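Local coordinates for lipoprotein (Leptospira interrogans serogroup Icterohaemorrhagiae serovar copenhageni, PDB 6OE6) that is of unknown function but is probably a lipid-anchored membrane protein of this pathogenic spirochaete, at residues V72-F77 / G100-L105. Sequence-based numbering, arbitrary orientation.
Sequences VSLSKF and GSFQGL. With NA (sodium ion), chain C; FMT (formic acid), chain D.
The ring of Phe-102 takes the CD2 methyl of Leu-74 over one face, a CH-pi contact 4.2 Å from CD2 to the ring centroid, nearly along the ring normal. The methyl stands slightly toward the rim, 4.1 Å from CD1 of Phe-102. At an oblique angle to the same ring lies a formic acid molecule, probably from the crystallisation liquor, its carbon 3.9 Å from CE1 of Phe-102; the ring of Tyr-56 also meets that of Phe-102, their planes inclined by about 25°. With CG anti to the backbone N (chi1 -168°), the side chain of Leu-74 extends across to the other sheet, where it meets Leu-105 tip to tip: besides the ring face, its CD2 touches both CD1 and CD2 of Leu-105, the latter at 4.0 Å. This is side-chain packing between two beta-sheets: strand 70-77 runs inside the mixed sheet, between strands 81-89 and 108-116, whereas strand 97-102 is an edge strand of the antiparallel sheet within this chain, beside strand 53-59, and Leu-105 follows in the loop leading to strand 108-116. Phe-126 of strand 119-129 touches both leucines. Beside the apolar cluster, the backbone of Ser-101 supplies a donor and a metal ligand. Its N donates to O1 of the formic acid at 3.1 Å, with an N-H...O angle of 157°, while its O binds a sodium ion at 2.5 Å. A water on that sodium donates in turn to O1 of the formic acid, which therefore accepts at least two hydrogen bonds; Tyr-56 OH and Lys-89 NZ also hydrogen-bond to the formic acid.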
loop_
_atom_site.group_PDB
_atom_site.type_symbol
_atom_site.label_atom_id
_atom_site.label_comp_id
_atom_site.label_asym_id
_atom_site.label_seq_id
_atom_site.Cartn_x
_atom_site.Cartn_y
_atom_site.Cartn_z
ATOM N N VAL A 72 -8.516 1.536 -6.401
ATOM C CA VAL A 72 -7.908 1.021 -5.182
ATOM C C VAL A 72 -8.791 1.424 -4.018
ATOM O O VAL A 72 -9.538 2.407 -4.087
ATOM C CB VAL A 72 -6.475 1.537 -4.963
ATOM C CG1 VAL A 72 -5.573 1.028 -6.097
ATOM C CG2 VAL A 72 -6.467 3.077 -4.888
ATOM N N SER A 73 -8.683 0.658 -2.930
ATOM C CA SER A 73 -9.224 1.085 -1.650
ATOM C C SER A 73 -8.168 0.859 -0.585
ATOM O O SER A 73 -7.316 -0.029 -0.690
ATOM C CB SER A 73 -10.518 0.351 -1.300
ATOM O OG SER A 73 -10.254 -0.960 -0.864
ATOM N N LEU A 74 -8.198 1.708 0.425
ATOM C CA LEU A 74 -7.373 1.508 1.593
ATOM C C LEU A 74 -8.289 1.343 2.790
ATOM O O LEU A 74 -9.286 2.061 2.924
ATOM C CB LEU A 74 -6.427 2.701 1.779
ATOM C CG LEU A 74 -5.306 2.482 2.797
ATOM C CD1 LEU A 74 -4.298 1.431 2.291
ATOM C CD2 LEU A 74 -4.560 3.827 2.975
ATOM N N SER A 75 -7.976 0.372 3.631
ATOM C CA SER A 75 -8.732 0.105 4.841
ATOM C C SER A 75 -7.797 0.193 6.034
ATOM O O SER A 75 -6.639 -0.210 5.949
ATOM C CB SER A 75 -9.359 -1.302 4.805
ATOM O OG SER A 75 -10.259 -1.447 3.708
ATOM N N LYS A 76 -8.312 0.672 7.162
ATOM C CA LYS A 76 -7.521 0.765 8.378
ATOM C C LYS A 76 -8.061 -0.241 9.389
ATOM O O LYS A 76 -9.273 -0.394 9.533
ATOM C CB LYS A 76 -7.558 2.172 8.981
ATOM C CG LYS A 76 -6.588 2.316 10.194
ATOM C CD LYS A 76 -6.600 3.769 10.712
ATOM C CE LYS A 76 -5.469 4.034 11.710
ATOM N NZ LYS A 76 -5.630 3.296 12.986
ATOM N N PHE A 77 -7.172 -0.929 10.084
ATOM C CA PHE A 77 -7.623 -1.937 11.048
ATOM C C PHE A 77 -8.071 -1.298 12.367
ATOM O O PHE A 77 -7.312 -0.549 13.020
ATOM C CB PHE A 77 -6.476 -2.914 11.281
ATOM C CG PHE A 77 -6.872 -4.197 11.958
ATOM C CD1 PHE A 77 -7.326 -5.266 11.209
ATOM C CD2 PHE A 77 -6.783 -4.326 13.327
ATOM C CE1 PHE A 77 -7.661 -6.470 11.820
ATOM C CE2 PHE A 77 -7.111 -5.521 13.951
ATOM C CZ PHE A 77 -7.554 -6.601 13.183
ATOM N N GLY A 100 0.282 5.177 -6.783
ATOM C CA GLY A 100 -0.343 6.127 -5.879
ATOM C C GLY A 100 0.558 6.370 -4.689
ATOM O O GLY A 100 1.701 5.910 -4.649
ATOM N N SER A 101 0.052 7.146 -3.724
ATOM C CA SER A 101 0.862 7.415 -2.544
ATOM C C SER A 101 -0.029 7.852 -1.390
ATOM O O SER A 101 -1.145 8.372 -1.586
ATOM C CB SER A 101 1.951 8.460 -2.831
ATOM O OG SER A 101 1.400 9.739 -3.163
ATOM N N PHE A 102 0.501 7.685 -0.179
ATOM C CA PHE A 102 -0.226 7.977 1.052
ATOM C C PHE A 102 0.634 8.880 1.931
ATOM O O PHE A 102 1.697 8.457 2.406
ATOM C CB PHE A 102 -0.575 6.696 1.815
ATOM C CG PHE A 102 -1.130 5.585 0.941
ATOM C CD1 PHE A 102 -2.297 5.774 0.192
ATOM C CD2 PHE A 102 -0.472 4.372 0.875
ATOM C CE1 PHE A 102 -2.783 4.733 -0.614
ATOM C CE2 PHE A 102 -0.944 3.331 0.088
ATOM C CZ PHE A 102 -2.090 3.502 -0.651
ATOM N N GLN A 103 0.169 10.104 2.160
ATOM C CA GLN A 103 0.850 11.075 3.021
ATOM C C GLN A 103 0.102 11.222 4.342
ATOM O O GLN A 103 -1.104 11.512 4.355
ATOM C CB GLN A 103 0.951 12.445 2.329
ATOM C CG GLN A 103 1.521 13.579 3.217
ATOM C CD GLN A 103 1.384 14.987 2.597
ATOM O OE1 GLN A 103 0.642 15.199 1.625
ATOM N NE2 GLN A 103 2.102 15.942 3.152
ATOM N N GLY A 104 0.820 11.101 5.459
ATOM C CA GLY A 104 0.177 11.393 6.730
ATOM C C GLY A 104 -0.750 10.328 7.290
ATOM O O GLY A 104 -1.609 10.660 8.121
ATOM N N LEU A 105 -0.617 9.056 6.888
ATOM C CA LEU A 105 -1.406 8.015 7.559
ATOM C C LEU A 105 -1.059 7.958 9.044
ATOM O O LEU A 105 0.102 8.100 9.424
ATOM C CB LEU A 105 -1.159 6.633 6.928
ATOM C CG LEU A 105 -1.608 6.482 5.459
ATOM C CD1 LEU A 105 -1.200 5.078 4.948
ATOM C CD2 LEU A 105 -3.114 6.722 5.255
HETATM NA NA NA C . -3.081 9.953 -1.255
HETATM C C FMT D . -3.607 6.543 -4.013
HETATM O O1 FMT D . -3.012 7.572 -4.303
HETATM O O2 FMT D . -3.605 5.560 -4.752
HETATM O O HOH W 1 -4.289 9.256 -2.834
#